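Local coordinates for murein peptide amidase A (Escherichia coli O157:H7, PDB 5HXD), which probably cleaves, as a zinc-dependent M14-family amidase, the gamma-D-Glu-diaminopimelate bond of murein tripeptide during peptidoglycan degradation, at residues I163-H168 with H205-E210; S41-A46 with A151-F156. All coordinates share one frame; numbering follows the deposited sequence.

In the fold
Interactions 1 and 2 join successive strand pairs of one mixed sheet, in the order 43-45, 153-157, 206-210, 162-164; their centres lie about 10 Å apart. The parallel strands 153-157 and 206-210 link them through probable hydrogen bonds from Val153 N to His205 O (2.8 Å) and from Ser155 N to Ile207 O (2.9 Å), with Ala209 CB packed 3.6 Å from Phe156 CE1. Interaction 1 reaches the active site: the side chain of Glu210, the predicted proton donor/acceptor, is about 4 Å from the zinc ion (nearest atoms). Interaction 2 stays further back: between nearest atoms, the Ser155 side chain is about 8 Å from the zinc but about 3 Å from that of His157, a predicted zinc ligand.

Interaction 1 (I163-H168 with H205-E210)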
ATOM      1  N   ILE A 163     -10.526   4.366 -18.289  1.00 53.24           N
ATOM      2  CA  ILE A 163      -9.312   4.889 -18.903  1.00 52.88           C
ATOM      3  C   ILE A 163      -9.535   6.327 -19.365  1.00 57.80           C
ATOM      4  O   ILE A 163     -10.328   6.563 -20.279  1.00 59.84           O
ATOM      5  CB  ILE A 163      -8.878   4.047 -20.115  1.00 50.52           C
ATOM      6  CG1 ILE A 163      -8.732   2.576 -19.733  1.00 47.33           C
ATOM      7  CG2 ILE A 163      -7.575   4.588 -20.705  1.00 48.36           C
ATOM      8  CD1 ILE A 163      -7.677   2.324 -18.711  1.00 50.76           C
ATOM      9  N   GLU A 164      -8.847   7.286 -18.747  1.00 52.51           N
ATOM     10  CA  GLU A 164      -9.036   8.691 -19.105  1.00 55.34           C
ATOM     11  C   GLU A 164      -7.977   9.183 -20.073  1.00 59.91           C
ATOM     12  O   GLU A 164      -6.910   9.613 -19.647  1.00 61.58           O
ATOM     13  CB  GLU A 164      -9.006   9.569 -17.873  1.00 57.12           C
ATOM     14  CG  GLU A 164     -10.018   9.200 -16.838  1.00 64.08           C
ATOM     15  CD  GLU A 164      -9.781   9.922 -15.549  1.00 62.89           C
ATOM     16  OE1 GLU A 164      -9.708  11.174 -15.577  1.00 67.02           O
ATOM     17  OE2 GLU A 164      -9.665   9.237 -14.515  1.00 65.28           O
ATOM     18  N   ASP A 165      -8.270   9.125 -21.369  1.00 60.69           N
ATOM     19  CA  ASP A 165      -7.334   9.604 -22.373  1.00 58.46           C
ATOM     20  C   ASP A 165      -7.854  10.877 -23.013  1.00 60.81           C
ATOM     21  O   ASP A 165      -8.749  10.826 -23.858  1.00 62.45           O
ATOM     22  CB  ASP A 165      -7.090   8.543 -23.446  1.00 58.02           C
ATOM     23  CG  ASP A 165      -5.902   8.872 -24.323  1.00 58.95           C
ATOM     24  OD1 ASP A 165      -5.514  10.056 -24.371  1.00 59.43           O
ATOM     25  OD2 ASP A 165      -5.345   7.953 -24.964  1.00 59.87           O
ATOM     26  N   PRO A 166      -7.266  12.020 -22.623  1.00 63.78           N
ATOM     27  CA  PRO A 166      -7.603  13.370 -23.118  1.00 60.86           C
ATOM     28  C   PRO A 166      -7.362  13.531 -24.616  1.00 58.22           C
ATOM     29  O   PRO A 166      -7.872  14.476 -25.222  1.00 61.40           O
ATOM     30  CB  PRO A 166      -6.667  14.291 -22.320  1.00 56.30           C
ATOM     31  CG  PRO A 166      -5.530  13.403 -21.884  1.00 56.12           C
ATOM     32  CD  PRO A 166      -6.121  12.029 -21.691  1.00 51.53           C
ATOM     33  N   ARG A 167      -6.601  12.616 -25.205  1.00 55.96           N
ATOM     34  CA  ARG A 167      -6.335  12.665 -26.639  1.00 61.76           C
ATOM     35  C   ARG A 167      -7.223  11.716 -27.436  1.00 61.07           C
ATOM     36  O   ARG A 167      -7.402  11.907 -28.644  1.00 66.32           O
ATOM     37  CB  ARG A 167      -4.862  12.348 -26.919  1.00 57.61           C
ATOM     38  CG  ARG A 167      -4.073  13.557 -27.393  1.00 59.40           C
ATOM     39  CD  ARG A 167      -2.850  13.855 -26.526  1.00 53.58           C
ATOM     40  NE  ARG A 167      -1.611  13.449 -27.185  1.00 56.16           N
ATOM     41  CZ  ARG A 167      -0.449  14.079 -27.052  1.00 50.90           C
ATOM     42  NH1 ARG A 167      -0.359  15.154 -26.289  1.00 43.55           N
ATOM     43  NH2 ARG A 167       0.625  13.627 -27.687  1.00 55.29           N
ATOM     44  N   HIS A 168      -7.784  10.719 -26.749  1.00 60.29           N
ATOM     45  CA  HIS A 168      -8.443   9.573 -27.384  1.00 61.50           C
ATOM     46  C   HIS A 168      -7.538   8.994 -28.468  1.00 66.82           C
ATOM     47  O   HIS A 168      -7.816   9.129 -29.664  1.00 70.29           O
ATOM     48  CB  HIS A 168      -9.807   9.959 -27.976  1.00 64.43           C
ATOM     49  CG  HIS A 168     -10.618   8.789 -28.436  1.00 69.57           C
ATOM     50  ND1 HIS A 168     -10.680   8.393 -29.762  1.00 69.30           N
ATOM     51  CD2 HIS A 168     -11.398   7.912 -27.759  1.00 72.36           C
ATOM     52  CE1 HIS A 168     -11.457   7.337 -29.873  1.00 70.84           C
ATOM     53  NE2 HIS A 168     -11.909   7.018 -28.667  1.00 73.63           N
ATOM     54  N   HIS A 205       1.897  13.677 -23.271  1.00 41.11           N
ATOM     55  CA  HIS A 205       0.669  12.883 -23.228  1.00 44.91           C
ATOM     56  C   HIS A 205       0.573  12.061 -21.947  1.00 51.28           C
ATOM     57  O   HIS A 205       1.343  11.111 -21.765  1.00 50.88           O
ATOM     58  CB  HIS A 205       0.573  11.951 -24.436  1.00 43.29           C
ATOM     59  CG  HIS A 205      -0.721  11.196 -24.522  1.00 47.13           C
ATOM     60  ND1 HIS A 205      -0.818   9.953 -25.115  1.00 47.32           N
ATOM     61  CD2 HIS A 205      -1.968  11.502 -24.094  1.00 51.72           C
ATOM     62  CE1 HIS A 205      -2.066   9.526 -25.042  1.00 47.30           C
ATOM     63  NE2 HIS A 205      -2.788  10.449 -24.433  1.00 51.42           N
ATOM     64  N   CYS A 206      -0.372  12.438 -21.073  1.00 51.48           N
ATOM     65  CA  CYS A 206      -0.694  11.698 -19.847  1.00 44.93           C
ATOM     66  C   CYS A 206      -2.073  11.023 -19.955  1.00 54.85           C
ATOM     67  O   CYS A 206      -3.056  11.617 -20.435  1.00 51.34           O
ATOM     68  CB  CYS A 206      -0.660  12.615 -18.612  1.00 43.17           C
ATOM     69  SG  CYS A 206      -1.110  11.805 -17.001  1.00 44.28           S
ATOM     70  N   ILE A 207      -2.121   9.772 -19.511  1.00 49.49           N
ATOM     71  CA  ILE A 207      -3.332   8.984 -19.484  1.00 47.89           C
ATOM     72  C   ILE A 207      -3.507   8.498 -18.065  1.00 49.83           C
ATOM     73  O   ILE A 207      -2.601   7.860 -17.525  1.00 51.42           O
ATOM     74  CB  ILE A 207      -3.255   7.757 -20.421  1.00 49.55           C
ATOM     75  CG1 ILE A 207      -3.398   8.151 -21.883  1.00 52.41           C
ATOM     76  CG2 ILE A 207      -4.340   6.751 -20.087  1.00 49.16           C
ATOM     77  CD1 ILE A 207      -3.353   6.944 -22.818  1.00 49.95           C
ATOM     78  N   THR A 208      -4.641   8.781 -17.439  1.00 48.92           N
ATOM     79  CA  THR A 208      -4.881   8.146 -16.150  1.00 51.53           C
ATOM     80  C   THR A 208      -5.760   6.909 -16.359  1.00 53.49           C
ATOM     81  O   THR A 208      -6.845   6.975 -16.946  1.00 49.77           O
ATOM     82  CB  THR A 208      -5.512   9.109 -15.117  1.00 52.96           C
ATOM     83  OG1 THR A 208      -6.709   9.680 -15.648  1.00 58.72           O
ATOM     84  CG2 THR A 208      -4.539  10.223 -14.779  1.00 52.52           C
ATOM     85  N   ALA A 209      -5.238   5.773 -15.917  1.00 47.81           N
ATOM     86  CA  ALA A 209      -5.961   4.521 -15.942  1.00 50.41           C
ATOM     87  C   ALA A 209      -6.517   4.232 -14.554  1.00 52.69           C
ATOM     88  O   ALA A 209      -5.760   3.824 -13.664  1.00 55.77           O
ATOM     89  CB  ALA A 209      -5.047   3.385 -16.396  1.00 46.08           C
ATOM     90  N   GLU A 210      -7.823   4.429 -14.359  1.00 52.30           N
ATOM     91  CA  GLU A 210      -8.446   4.171 -13.048  1.00 54.13           C
ATOM     92  C   GLU A 210      -8.956   2.738 -12.914  1.00 51.91           C
ATOM     93  O   GLU A 210      -9.907   2.340 -13.586  1.00 50.39           O
ATOM     94  CB  GLU A 210      -9.599   5.136 -12.800  1.00 50.84           C
ATOM     95  CG  GLU A 210      -9.196   6.577 -12.759  1.00 50.35           C
ATOM     96  CD  GLU A 210      -9.134   7.093 -11.360  1.00 53.93           C
ATOM     97  OE1 GLU A 210      -9.093   6.254 -10.438  1.00 56.75           O
ATOM     98  OE2 GLU A 210      -9.144   8.330 -11.181  1.00 55.45           O
TER
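Glu164 and Thr208 form the hydrogen-bonded pair of a short antiparallel ladder: Glu164 N donates to Thr208 O (2.7 Å), and Thr208 N returns a longer bond to Glu164 O (3.3 Å). The neighbouring Ile163-Ala209 pair is non-hydrogen-bonded. This end is tightly packed. Ile163 sends CD1 over Ala209 CB at 3.7 Å and its CG2 branch to Ile207 CG2, while Leu175 of helix 170-178 touches both isoleucines. On the face of Glu164 and Thr208, the glutamate chain crosses the threonine, not hydrogen-bonded to OG1, and Glu164 OE2 comes within 3.5 Å of Glu210 OE2, close but unbonded, the carboxylates 7° from coplanar; Glu164 OE1 takes a weak hydrogen bond from Val187 N.

Beyond the ladder the chain leaves in a type I turn, Asp165 to His168, and the contact opens toward solvent at Pro166 and Arg167. With CG anti to the backbone N (chi1 -167°), Asp165 OD1 accepts a hydrogen bond from His205 NE2 at 2.8 Å, on the syn side but well above the carboxylate plane, and another from Arg167 N at 2.9 Å, from the opposite face, in an Asx turn; OD2 is hydrogen-bonded to Ser169 OG. The bent Arg167 chain lays its guanidinium almost parallel to the imidazole, CZ over His205 CB at 3.5 Å and NE above the ring's rim.

The His-carboxylate hydrogen bond at the ring edge and the guanidinium over one face together restrict the turn of the imidazole; Asp165 probably favours a protonated His205, which Arg167 may offset. Glu164 OE2 lies beside the carboxylate of Glu210, the predicted proton donor/acceptor, which borders the zinc site.

Interaction 2 (S41-A46 with A151-F156); sequences SGLILA and AWVVSF
Ala151 N donates to Ser41 O at 2.7 Å and 165°, opening a run of five backbone bonds between the two segments. Leu43 N to Trp152 O, Val154 N to Leu43 O, Leu45 N to Val154 O and Phe156 N to Leu45 O follow, so strands 43-45 and 153-156 run parallel, their axes 10° apart. Val153 CA lies 3.3 Å from Leu43 O in a CA-H...O contact.

Where the segments first meet, the Trp152 indole folds back over segment 41-46. Its chi1 of 44° sets CG between the backbone N and the carbonyl carbon, and the six-membered ring comes to lie flat above Gly42, whose CA makes a CH-pi contact 3.8 Å from the ring centroid. On the same face of the sheet Ile44 reaches two rings by their edges: CG1 meets Trp152 CZ3, and CG2 meets the phenyl edge at Phe156 CE2 (3.6 Å), these two side chains lying side by side and pointing the same way. The other face is aliphatic, with Leu45 CD2 crossing Val153 CG1 at 3.7 Å and Leu43 CB set against Val153 CG2.

Ser41 OG is taken up by Arg72 O and Ser38 N, and His73 meets Trp152 edge-to-face. Helix 53-65 packs on the Ile44 face through Leu59, while Phe195 of helix 195-201 lies against Leu45 and Val153; strand 74-76 flanks strand 43-45, and strand 206-210 borders 153-157.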
ATOM      1  N   SER A  41       9.976   4.895 -25.731  1.00 52.18           N
ATOM      2  CA  SER A  41       9.876   4.612 -24.305  1.00 47.06           C
ATOM      3  C   SER A  41       8.985   5.615 -23.624  1.00 47.56           C
ATOM      4  O   SER A  41       9.176   6.827 -23.777  1.00 46.75           O
ATOM      5  CB  SER A  41      11.242   4.615 -23.647  1.00 44.21           C
ATOM      6  OG  SER A  41      11.896   3.393 -23.896  1.00 51.07           O
ATOM      7  N   GLY A  42       7.997   5.086 -22.906  1.00 44.97           N
ATOM      8  CA  GLY A  42       7.054   5.872 -22.144  1.00 50.75           C
ATOM      9  C   GLY A  42       7.229   5.622 -20.661  1.00 46.79           C
ATOM     10  O   GLY A  42       8.190   4.975 -20.245  1.00 47.26           O
ATOM     11  N   LEU A  43       6.301   6.126 -19.859  1.00 43.58           N
ATOM     12  CA  LEU A  43       6.438   6.027 -18.405  1.00 47.01           C
ATOM     13  C   LEU A  43       5.192   5.407 -17.791  1.00 47.78           C
ATOM     14  O   LEU A  43       4.064   5.818 -18.112  1.00 46.69           O
ATOM     15  CB  LEU A  43       6.708   7.413 -17.805  1.00 47.04           C
ATOM     16  CG  LEU A  43       6.917   7.584 -16.298  1.00 47.62           C
ATOM     17  CD1 LEU A  43       7.905   6.568 -15.745  1.00 38.63           C
ATOM     18  CD2 LEU A  43       7.393   9.001 -16.033  1.00 44.09           C
ATOM     19  N   ILE A  44       5.382   4.412 -16.924  1.00 42.35           N
ATOM     20  CA  ILE A  44       4.242   3.824 -16.219  1.00 43.04           C
ATOM     21  C   ILE A  44       4.354   4.079 -14.714  1.00 44.43           C
ATOM     22  O   ILE A  44       5.359   3.783 -14.068  1.00 44.44           O
ATOM     23  CB  ILE A  44       4.102   2.315 -16.515  1.00 45.66           C
ATOM     24  CG1 ILE A  44       4.097   2.083 -18.030  1.00 40.83           C
ATOM     25  CG2 ILE A  44       2.806   1.770 -15.920  1.00 41.55           C
ATOM     26  CD1 ILE A  44       4.596   0.717 -18.449  1.00 46.27           C
ATOM     27  N   LEU A  45       3.288   4.640 -14.169  1.00 44.79           N
ATOM     28  CA  LEU A  45       3.320   5.292 -12.872  1.00 41.15           C
ATOM     29  C   LEU A  45       2.285   4.661 -11.977  1.00 46.84           C
ATOM     30  O   LEU A  45       1.243   4.205 -12.470  1.00 44.49           O
ATOM     31  CB  LEU A  45       3.010   6.783 -13.041  1.00 44.64           C
ATOM     32  CG  LEU A  45       3.868   7.922 -12.510  1.00 42.97           C
ATOM     33  CD1 LEU A  45       5.309   7.775 -12.921  1.00 43.89           C
ATOM     34  CD2 LEU A  45       3.305   9.208 -13.045  1.00 36.45           C
ATOM     35  N   ALA A  46       2.543   4.659 -10.668  1.00 42.15           N
ATOM     36  CA  ALA A  46       1.544   4.208  -9.717  1.00 39.73           C
ATOM     37  C   ALA A  46       1.749   4.786  -8.322  1.00 42.86           C
ATOM     38  O   ALA A  46       2.776   5.400  -8.029  1.00 40.53           O
ATOM     39  CB  ALA A  46       1.533   2.706  -9.656  1.00 45.10           C
ATOM     40  N   ALA A 151       8.008   9.288 -23.916  1.00 42.97           N
ATOM     41  CA  ALA A 151       7.081   9.433 -25.034  1.00 41.50           C
ATOM     42  C   ALA A 151       5.672   9.771 -24.549  1.00 46.59           C
ATOM     43  O   ALA A 151       4.903  10.448 -25.237  1.00 50.83           O
ATOM     44  CB  ALA A 151       7.060   8.160 -25.858  1.00 42.18           C
ATOM     45  N   TRP A 152       5.344   9.271 -23.359  1.00 50.34           N
ATOM     46  CA  TRP A 152       4.036   9.456 -22.737  1.00 47.19           C
ATOM     47  C   TRP A 152       4.078   8.962 -21.289  1.00 47.10           C
ATOM     48  O   TRP A 152       5.111   8.466 -20.826  1.00 46.53           O
ATOM     49  CB  TRP A 152       2.960   8.719 -23.526  1.00 45.05           C
ATOM     50  CG  TRP A 152       3.361   7.340 -23.953  1.00 45.71           C
ATOM     51  CD1 TRP A 152       3.788   6.955 -25.193  1.00 49.75           C
ATOM     52  CD2 TRP A 152       3.363   6.157 -23.146  1.00 47.70           C
ATOM     53  NE1 TRP A 152       4.053   5.604 -25.208  1.00 49.51           N
ATOM     54  CE2 TRP A 152       3.804   5.095 -23.964  1.00 46.97           C
ATOM     55  CE3 TRP A 152       3.032   5.892 -21.808  1.00 44.07           C
ATOM     56  CZ2 TRP A 152       3.921   3.792 -23.488  1.00 50.29           C
ATOM     57  CZ3 TRP A 152       3.154   4.604 -21.340  1.00 41.72           C
ATOM     58  CH2 TRP A 152       3.592   3.568 -22.172  1.00 50.41           C
ATOM     59  N   VAL A 153       2.965   9.112 -20.575  1.00 44.96           N
ATOM     60  CA  VAL A 153       2.852   8.641 -19.204  1.00 40.74           C
ATOM     61  C   VAL A 153       1.499   7.985 -18.967  1.00 40.69           C
ATOM     62  O   VAL A 153       0.478   8.582 -19.258  1.00 42.03           O
ATOM     63  CB  VAL A 153       3.037   9.806 -18.179  1.00 48.13           C
ATOM     64  CG1 VAL A 153       3.041   9.286 -16.722  1.00 39.22           C
ATOM     65  CG2 VAL A 153       4.314  10.577 -18.459  1.00 49.37           C
ATOM     66  N   VAL A 154       1.486   6.761 -18.440  1.00 41.52           N
ATOM     67  CA  VAL A 154       0.256   6.187 -17.893  1.00 42.24           C
ATOM     68  C   VAL A 154       0.325   6.172 -16.358  1.00 46.13           C
ATOM     69  O   VAL A 154       1.227   5.568 -15.767  1.00 45.81           O
ATOM     70  CB  VAL A 154      -0.016   4.749 -18.399  1.00 42.49           C
ATOM     71  CG1 VAL A 154      -1.167   4.132 -17.616  1.00 43.29           C
ATOM     72  CG2 VAL A 154      -0.338   4.742 -19.890  1.00 50.61           C
ATOM     73  N   SER A 155      -0.621   6.853 -15.721  1.00 46.32           N
ATOM     74  CA  SER A 155      -0.677   6.936 -14.265  1.00 42.91           C
ATOM     75  C   SER A 155      -1.911   6.223 -13.724  1.00 46.44           C
ATOM     76  O   SER A 155      -3.034   6.631 -13.989  1.00 48.67           O
ATOM     77  CB  SER A 155      -0.675   8.390 -13.818  1.00 42.14           C
ATOM     78  OG  SER A 155      -1.166   8.499 -12.501  1.00 44.70           O
ATOM     79  N   PHE A 156      -1.688   5.152 -12.970  1.00 48.26           N
ATOM     80  CA  PHE A 156      -2.771   4.339 -12.416  1.00 50.15           C
ATOM     81  C   PHE A 156      -3.333   4.865 -11.096  1.00 44.95           C
ATOM     82  O   PHE A 156      -2.563   5.241 -10.218  1.00 39.89           O
ATOM     83  CB  PHE A 156      -2.279   2.915 -12.212  1.00 48.40           C
ATOM     84  CG  PHE A 156      -2.082   2.180 -13.475  1.00 43.97           C
ATOM     85  CD1 PHE A 156      -3.104   1.429 -14.003  1.00 45.67           C
ATOM     86  CD2 PHE A 156      -0.889   2.269 -14.158  1.00 45.35           C
ATOM     87  CE1 PHE A 156      -2.944   0.771 -15.192  1.00 46.86           C
ATOM     88  CE2 PHE A 156      -0.717   1.608 -15.343  1.00 49.11           C
ATOM     89  CZ  PHE A 156      -1.749   0.855 -15.860  1.00 50.66           C
TER